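Local coordinates for protein glucose-6-phosphate isomerase (Thermus thermophilus, PDB 1ZZG) that probably catalyses the reversible isomerization of glucose 6-phosphate to fructose 6-phosphate, a step shared by glycolysis and gluconeogenesis, at residues K231-L236 with A386-L391; L298-P303 with L354-Q359. All coordinates share one frame; numbering follows the deposited sequence.

Interaction 1: K231-L236 with A386-L391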
ATOM      1  N   LYS A 231       4.257 -26.452   5.751  1.00 24.76           N
ATOM      2  CA  LYS A 231       4.809 -25.943   7.002  1.00 24.56           C
ATOM      3  C   LYS A 231       4.260 -24.564   7.351  1.00 25.85           C
ATOM      4  O   LYS A 231       3.849 -24.325   8.493  1.00 25.48           O
ATOM      5  CB  LYS A 231       6.333 -25.868   6.931  1.00 25.90           C
ATOM      6  CG  LYS A 231       7.025 -27.213   6.946  1.00 26.75           C
ATOM      7  CD  LYS A 231       8.525 -27.026   7.091  1.00 28.67           C
ATOM      8  CE  LYS A 231       9.257 -28.350   7.070  1.00 29.30           C
ATOM      9  NZ  LYS A 231      10.698 -28.156   7.369  1.00 27.27           N
ATOM     10  N   THR A 232       4.263 -23.649   6.378  1.00 24.45           N
ATOM     11  CA  THR A 232       3.752 -22.303   6.640  1.00 23.93           C
ATOM     12  C   THR A 232       2.234 -22.342   6.778  1.00 22.40           C
ATOM     13  O   THR A 232       1.649 -21.529   7.494  1.00 23.39           O
ATOM     14  CB  THR A 232       4.179 -21.287   5.541  1.00 22.97           C
ATOM     15  OG1 THR A 232       3.726 -21.729   4.254  1.00 23.21           O
ATOM     16  CG2 THR A 232       5.703 -21.145   5.525  1.00 22.83           C
ATOM     17  N   ALA A 233       1.595 -23.294   6.100  1.00 23.08           N
ATOM     18  CA  ALA A 233       0.147 -23.439   6.214  1.00 21.75           C
ATOM     19  C   ALA A 233      -0.129 -23.777   7.683  1.00 22.54           C
ATOM     20  O   ALA A 233      -1.053 -23.242   8.300  1.00 21.57           O
ATOM     21  CB  ALA A 233      -0.345 -24.557   5.319  1.00 23.01           C
ATOM     22  N   LEU A 234       0.689 -24.666   8.240  1.00 22.49           N
ATOM     23  CA  LEU A 234       0.538 -25.059   9.640  1.00 22.66           C
ATOM     24  C   LEU A 234       0.707 -23.839  10.544  1.00 23.32           C
ATOM     25  O   LEU A 234      -0.087 -23.619  11.458  1.00 24.67           O
ATOM     26  CB  LEU A 234       1.575 -26.119  10.024  1.00 23.61           C
ATOM     27  CG  LEU A 234       1.550 -26.548  11.498  1.00 24.33           C
ATOM     28  CD1 LEU A 234       0.203 -27.194  11.815  1.00 25.41           C
ATOM     29  CD2 LEU A 234       2.693 -27.515  11.783  1.00 25.26           C
ATOM     30  N   LEU A 235       1.746 -23.051  10.288  1.00 23.97           N
ATOM     31  CA  LEU A 235       1.999 -21.859  11.089  1.00 25.30           C
ATOM     32  C   LEU A 235       0.757 -20.976  11.133  1.00 24.71           C
ATOM     33  O   LEU A 235       0.302 -20.600  12.208  1.00 26.54           O
ATOM     34  CB  LEU A 235       3.186 -21.069  10.524  1.00 24.60           C
ATOM     35  CG  LEU A 235       4.583 -21.653  10.761  1.00 25.68           C
ATOM     36  CD1 LEU A 235       5.607 -20.868   9.959  1.00 27.73           C
ATOM     37  CD2 LEU A 235       4.921 -21.600  12.249  1.00 27.20           C
ATOM     38  N   LEU A 236       0.205 -20.639   9.972  1.00 23.99           N
ATOM     39  CA  LEU A 236      -0.991 -19.805   9.955  1.00 24.19           C
ATOM     40  C   LEU A 236      -2.148 -20.526  10.654  1.00 24.99           C
ATOM     41  O   LEU A 236      -2.937 -19.908  11.371  1.00 24.88           O
ATOM     42  CB  LEU A 236      -1.390 -19.441   8.518  1.00 25.49           C
ATOM     43  CG  LEU A 236      -0.650 -18.269   7.854  1.00 24.17           C
ATOM     44  CD1 LEU A 236       0.794 -18.650   7.538  1.00 23.65           C
ATOM     45  CD2 LEU A 236      -1.381 -17.876   6.575  1.00 25.23           C
ATOM     46  N   ALA A 386      -4.226 -22.631  -0.523  1.00 21.58           N
ATOM     47  CA  ALA A 386      -5.109 -23.738  -0.892  1.00 21.67           C
ATOM     48  C   ALA A 386      -5.134 -24.786   0.228  1.00 21.39           C
ATOM     49  O   ALA A 386      -6.194 -25.317   0.561  1.00 22.09           O
ATOM     50  CB  ALA A 386      -4.653 -24.371  -2.215  1.00 21.65           C
ATOM     51  N   PHE A 387      -3.975 -25.084   0.812  1.00 20.71           N
ATOM     52  CA  PHE A 387      -3.925 -26.054   1.909  1.00 22.54           C
ATOM     53  C   PHE A 387      -4.775 -25.551   3.081  1.00 23.18           C
ATOM     54  O   PHE A 387      -5.517 -26.321   3.705  1.00 21.47           O
ATOM     55  CB  PHE A 387      -2.479 -26.286   2.387  1.00 21.95           C
ATOM     56  CG  PHE A 387      -1.624 -27.083   1.422  1.00 22.75           C
ATOM     57  CD1 PHE A 387      -2.137 -28.208   0.775  1.00 22.45           C
ATOM     58  CD2 PHE A 387      -0.294 -26.729   1.194  1.00 21.86           C
ATOM     59  CE1 PHE A 387      -1.336 -28.975  -0.089  1.00 20.61           C
ATOM     60  CE2 PHE A 387       0.515 -27.484   0.336  1.00 21.96           C
ATOM     61  CZ  PHE A 387      -0.009 -28.610  -0.307  1.00 22.02           C
ATOM     62  N   LEU A 388      -4.657 -24.260   3.384  1.00 22.99           N
ATOM     63  CA  LEU A 388      -5.438 -23.664   4.464  1.00 23.62           C
ATOM     64  C   LEU A 388      -6.936 -23.755   4.171  1.00 23.99           C
ATOM     65  O   LEU A 388      -7.756 -23.837   5.088  1.00 25.66           O
ATOM     66  CB  LEU A 388      -5.030 -22.202   4.673  1.00 22.33           C
ATOM     67  CG  LEU A 388      -3.739 -22.031   5.472  1.00 24.24           C
ATOM     68  CD1 LEU A 388      -3.286 -20.572   5.470  1.00 24.92           C
ATOM     69  CD2 LEU A 388      -3.987 -22.526   6.892  1.00 23.16           C
ATOM     70  N   GLY A 389      -7.295 -23.743   2.893  1.00 24.18           N
ATOM     71  CA  GLY A 389      -8.702 -23.856   2.539  1.00 23.79           C
ATOM     72  C   GLY A 389      -9.250 -25.180   3.047  1.00 25.76           C
ATOM     73  O   GLY A 389     -10.405 -25.270   3.476  1.00 26.30           O
ATOM     74  N   GLU A 390      -8.416 -26.217   3.000  1.00 26.35           N
ATOM     75  CA  GLU A 390      -8.814 -27.537   3.470  1.00 24.69           C
ATOM     76  C   GLU A 390      -8.794 -27.596   4.997  1.00 25.76           C
ATOM     77  O   GLU A 390      -9.720 -28.119   5.616  1.00 25.11           O
ATOM     78  CB  GLU A 390      -7.874 -28.615   2.910  1.00 25.17           C
ATOM     79  CG  GLU A 390      -7.898 -28.764   1.388  1.00 26.25           C
ATOM     80  CD  GLU A 390      -9.302 -28.963   0.835  1.00 26.86           C
ATOM     81  OE1 GLU A 390     -10.177 -29.448   1.587  1.00 26.42           O
ATOM     82  OE2 GLU A 390      -9.529 -28.650  -0.355  1.00 28.04           O
ATOM     83  N   LEU A 391      -7.733 -27.066   5.600  1.00 25.24           N
ATOM     84  CA  LEU A 391      -7.610 -27.068   7.054  1.00 25.92           C
ATOM     85  C   LEU A 391      -8.735 -26.301   7.737  1.00 26.48           C
ATOM     86  O   LEU A 391      -9.153 -26.661   8.835  1.00 27.21           O
ATOM     87  CB  LEU A 391      -6.261 -26.480   7.476  1.00 25.86           C
ATOM     88  CG  LEU A 391      -5.012 -27.296   7.130  1.00 27.05           C
ATOM     89  CD1 LEU A 391      -3.774 -26.459   7.390  1.00 27.99           C
ATOM     90  CD2 LEU A 391      -4.976 -28.578   7.961  1.00 25.04           C
TER
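Ala233 and Leu388 face each other where helix 228-238 crosses the last turns of helix 371-391, and between them they account for most of the surface buried. The small alanine lets the larger side chains close over it: its methyl rests against CB of Phe387, 4.0 Å from the Ala233 CB, and beside the branch point of Leu388. The two methyls of Leu388 divide the work. CD2 settles against the Ala233 carbonyl, 3.3 Å from its O, while CD1 packs tightly on Leu236, with only 3.5 Å to the Leu236 CD2. Here the leucine side chains run at about a right angle to one another, Leu388 CD1 lying against both CB and CD2 of Leu236. In Leu388, CG lies anti to the carbonyl carbon (chi1 -79°), which carries both methyls forward to the facing helix.

At the Leu391 end the fit is looser; its CD1 stays 4.4 Å from the Ala233 CB, and this partly exposed residue leans also on His237 and on Ala26 of helix 20-32. Phe387 offers mainly its CB here, its ring meeting that of Trp383. The short segment axes approach to 9.4 Å at a crossing angle of -48°. The neighbouring polar tie is Thr232 OG1, hydrogen-bonded to Gln384 and His380; between 231-236 and 386-391 themselves no hydrogen bond or salt bridge forms, so apolar contact accounts for this part.

Interaction 2: L298-P303 with L354-Q359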
ATOM      1  N   LEU A 298       3.651  -0.629  16.932  1.00 24.32           N
ATOM      2  CA  LEU A 298       2.480  -1.360  17.398  1.00 26.72           C
ATOM      3  C   LEU A 298       2.819  -2.835  17.628  1.00 27.36           C
ATOM      4  O   LEU A 298       2.357  -3.435  18.597  1.00 27.21           O
ATOM      5  CB  LEU A 298       1.337  -1.261  16.385  1.00 26.47           C
ATOM      6  CG  LEU A 298       0.187  -2.257  16.596  1.00 26.58           C
ATOM      7  CD1 LEU A 298      -0.657  -1.825  17.786  1.00 26.97           C
ATOM      8  CD2 LEU A 298      -0.677  -2.325  15.348  1.00 25.53           C
ATOM      9  N   PHE A 299       3.617  -3.423  16.740  1.00 27.25           N
ATOM     10  CA  PHE A 299       3.974  -4.829  16.895  1.00 28.51           C
ATOM     11  C   PHE A 299       4.821  -5.037  18.150  1.00 29.08           C
ATOM     12  O   PHE A 299       4.742  -6.080  18.796  1.00 29.09           O
ATOM     13  CB  PHE A 299       4.751  -5.347  15.672  1.00 27.33           C
ATOM     14  CG  PHE A 299       4.049  -5.127  14.349  1.00 25.78           C
ATOM     15  CD1 PHE A 299       2.662  -5.032  14.277  1.00 24.04           C
ATOM     16  CD2 PHE A 299       4.788  -5.023  13.173  1.00 25.27           C
ATOM     17  CE1 PHE A 299       2.017  -4.830  13.053  1.00 24.71           C
ATOM     18  CE2 PHE A 299       4.156  -4.825  11.942  1.00 23.62           C
ATOM     19  CZ  PHE A 299       2.768  -4.728  11.882  1.00 24.35           C
ATOM     20  N   ARG A 300       5.620  -4.029  18.487  1.00 30.06           N
ATOM     21  CA  ARG A 300       6.513  -4.084  19.636  1.00 31.27           C
ATOM     22  C   ARG A 300       5.855  -3.901  21.006  1.00 32.02           C
ATOM     23  O   ARG A 300       6.163  -4.638  21.943  1.00 32.86           O
ATOM     24  CB  ARG A 300       7.624  -3.036  19.473  1.00 30.68           C
ATOM     25  CG  ARG A 300       8.651  -3.340  18.386  1.00 31.45           C
ATOM     26  CD  ARG A 300       9.750  -4.250  18.919  1.00 30.38           C
ATOM     27  NE  ARG A 300      10.524  -3.595  19.972  1.00 31.17           N
ATOM     28  CZ  ARG A 300      11.247  -4.241  20.883  1.00 32.61           C
ATOM     29  NH1 ARG A 300      11.297  -5.568  20.873  1.00 30.72           N
ATOM     30  NH2 ARG A 300      11.908  -3.560  21.817  1.00 28.71           N
ATOM     31  N   GLU A 301       4.951  -2.937  21.133  1.00 30.12           N
ATOM     32  CA  GLU A 301       4.331  -2.685  22.429  1.00 30.05           C
ATOM     33  C   GLU A 301       2.820  -2.824  22.459  1.00 30.31           C
ATOM     34  O   GLU A 301       2.196  -2.648  23.504  1.00 30.85           O
ATOM     35  CB  GLU A 301       4.738  -1.296  22.925  1.00 29.94           C
ATOM     36  CG  GLU A 301       6.230  -1.045  22.815  1.00 29.54           C
ATOM     37  CD  GLU A 301       6.691   0.171  23.599  1.00 32.91           C
ATOM     38  OE1 GLU A 301       6.106   1.267  23.429  1.00 29.38           O
ATOM     39  OE2 GLU A 301       7.651   0.022  24.382  1.00 32.86           O
ATOM     40  N   GLY A 302       2.233  -3.137  21.308  1.00 28.96           N
ATOM     41  CA  GLY A 302       0.797  -3.312  21.244  1.00 26.95           C
ATOM     42  C   GLY A 302       0.432  -4.744  21.598  1.00 27.23           C
ATOM     43  O   GLY A 302       1.309  -5.529  21.951  1.00 26.59           O
ATOM     44  N   PRO A 303      -0.851  -5.118  21.502  1.00 27.41           N
ATOM     45  CA  PRO A 303      -1.323  -6.473  21.818  1.00 28.87           C
ATOM     46  C   PRO A 303      -0.577  -7.584  21.077  1.00 29.58           C
ATOM     47  O   PRO A 303      -0.126  -7.399  19.945  1.00 29.30           O
ATOM     48  CB  PRO A 303      -2.798  -6.428  21.419  1.00 28.20           C
ATOM     49  CG  PRO A 303      -3.162  -4.981  21.602  1.00 29.10           C
ATOM     50  CD  PRO A 303      -1.962  -4.269  21.036  1.00 27.71           C
ATOM     51  N   LEU A 354      11.067  -8.144  16.969  1.00 27.93           N
ATOM     52  CA  LEU A 354       9.683  -8.589  17.010  1.00 27.33           C
ATOM     53  C   LEU A 354       9.552  -9.796  17.940  1.00 28.15           C
ATOM     54  O   LEU A 354       8.604  -9.896  18.721  1.00 27.48           O
ATOM     55  CB  LEU A 354       9.210  -8.951  15.599  1.00 27.30           C
ATOM     56  CG  LEU A 354       8.985  -7.772  14.648  1.00 23.92           C
ATOM     57  CD1 LEU A 354       8.750  -8.268  13.220  1.00 23.76           C
ATOM     58  CD2 LEU A 354       7.795  -6.973  15.146  1.00 23.87           C
ATOM     59  N   ALA A 355      10.515 -10.708  17.864  1.00 29.22           N
ATOM     60  CA  ALA A 355      10.487 -11.894  18.711  1.00 31.27           C
ATOM     61  C   ALA A 355      10.753 -11.515  20.169  1.00 31.60           C
ATOM     62  O   ALA A 355      10.147 -12.079  21.082  1.00 33.04           O
ATOM     63  CB  ALA A 355      11.517 -12.910  18.227  1.00 31.74           C
ATOM     64  N   GLU A 356      11.647 -10.549  20.379  1.00 32.35           N
ATOM     65  CA  GLU A 356      11.996 -10.084  21.726  1.00 33.08           C
ATOM     66  C   GLU A 356      10.766  -9.485  22.396  1.00 31.41           C
ATOM     67  O   GLU A 356      10.611  -9.564  23.613  1.00 31.48           O
ATOM     68  CB  GLU A 356      13.113  -9.036  21.645  1.00 33.68           C
ATOM     69  CG  GLU A 356      13.790  -8.656  22.969  1.00 35.05           C
ATOM     70  CD  GLU A 356      12.939  -7.757  23.865  1.00 36.09           C
ATOM     71  OE1 GLU A 356      12.118  -6.973  23.338  1.00 35.30           O
ATOM     72  OE2 GLU A 356      13.112  -7.820  25.104  1.00 39.00           O
ATOM     73  N   ALA A 357       9.889  -8.891  21.592  1.00 31.34           N
ATOM     74  CA  ALA A 357       8.670  -8.281  22.106  1.00 30.31           C
ATOM     75  C   ALA A 357       7.596  -9.327  22.409  1.00 30.46           C
ATOM     76  O   ALA A 357       6.513  -8.996  22.898  1.00 32.00           O
ATOM     77  CB  ALA A 357       8.137  -7.253  21.107  1.00 29.63           C
ATOM     78  N   GLY A 358       7.892 -10.589  22.105  1.00 30.58           N
ATOM     79  CA  GLY A 358       6.941 -11.659  22.379  1.00 29.43           C
ATOM     80  C   GLY A 358       5.966 -12.028  21.268  1.00 29.44           C
ATOM     81  O   GLY A 358       5.066 -12.849  21.479  1.00 29.32           O
ATOM     82  N   GLN A 359       6.132 -11.436  20.088  1.00 28.17           N
ATOM     83  CA  GLN A 359       5.241 -11.724  18.967  1.00 27.81           C
ATOM     84  C   GLN A 359       5.612 -13.030  18.271  1.00 28.10           C
ATOM     85  O   GLN A 359       6.786 -13.393  18.186  1.00 28.89           O
ATOM     86  CB  GLN A 359       5.283 -10.585  17.931  1.00 27.41           C
ATOM     87  CG  GLN A 359       4.689  -9.263  18.402  1.00 25.82           C
ATOM     88  CD  GLN A 359       3.174  -9.269  18.445  1.00 26.07           C
ATOM     89  OE1 GLN A 359       2.544 -10.321  18.410  1.00 25.73           O
ATOM     90  NE2 GLN A 359       2.583  -8.087  18.535  1.00 26.75           N
TER
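The guanidinium of Arg300 meets a carboxylate at its edge: Glu356 OE1 lies near its plane, 3.0 Å from the Arg300 NH1, and accepts the salt-bridging hydrogen bond through its anti lone pair. Ala357 CB stands obliquely to the group, 3.6 Å from the Arg300 NH1. Guanidinium and carboxylate planes are turned 52° apart. Bends at chi2 (-85°) and chi3 fold the arginine back toward the end of helix 339-356, where NH1 also binds Ala353 O; NE reaches Gly401 O of the second subunit. The Phe299 ring receives Leu354 CD2 obliquely, but this methyl sits closest to the Phe299 CB, at 3.5 Å.

A further flat group, the Gln359 amide, uses NE2 twice. Phe299 O, 3.0 Å from the Gln359 NE2, lies almost in the amide plane and accepts on a lone pair, whereas Pro303 O, 3.1 Å from the same NE2, is tilted from it. A leucine in place of Gln359 would probably leave the carbonyls of Phe299 and Pro303 without this shared donor, and the chain after helix 296-301 less firmly tied to 354-359. Ala357 CB packs 3.4 Å from the Arg300 O. These contacts pair the ends of two helices beside the second subunit; Gly358, with positive phi, closes helix 339-356 in a Schellman motif.

Both interactions pair helical segments, yet they share no helix, and their centres lie 24 Å apart with about 10 Å between nearest atoms. Interaction 1 brings together two helix flanks among other helices and is almost wholly buried; it has no hydrogen bond or salt bridge across its segments, its side-chain contacts are apolar, and no other subunit touches it. Interaction 2 joins helix ends farther from the centre of the chain, rests on strand 306-313, and combines buried side chains with an exposed acid. It also borders the second subunit, whose Arg278 binds the carbonyls of Arg300 and Gly302. The comparison illustrates how side-to-side helix packing can rely on hydrocarbon, while these helix ends at an interface add directional bonds.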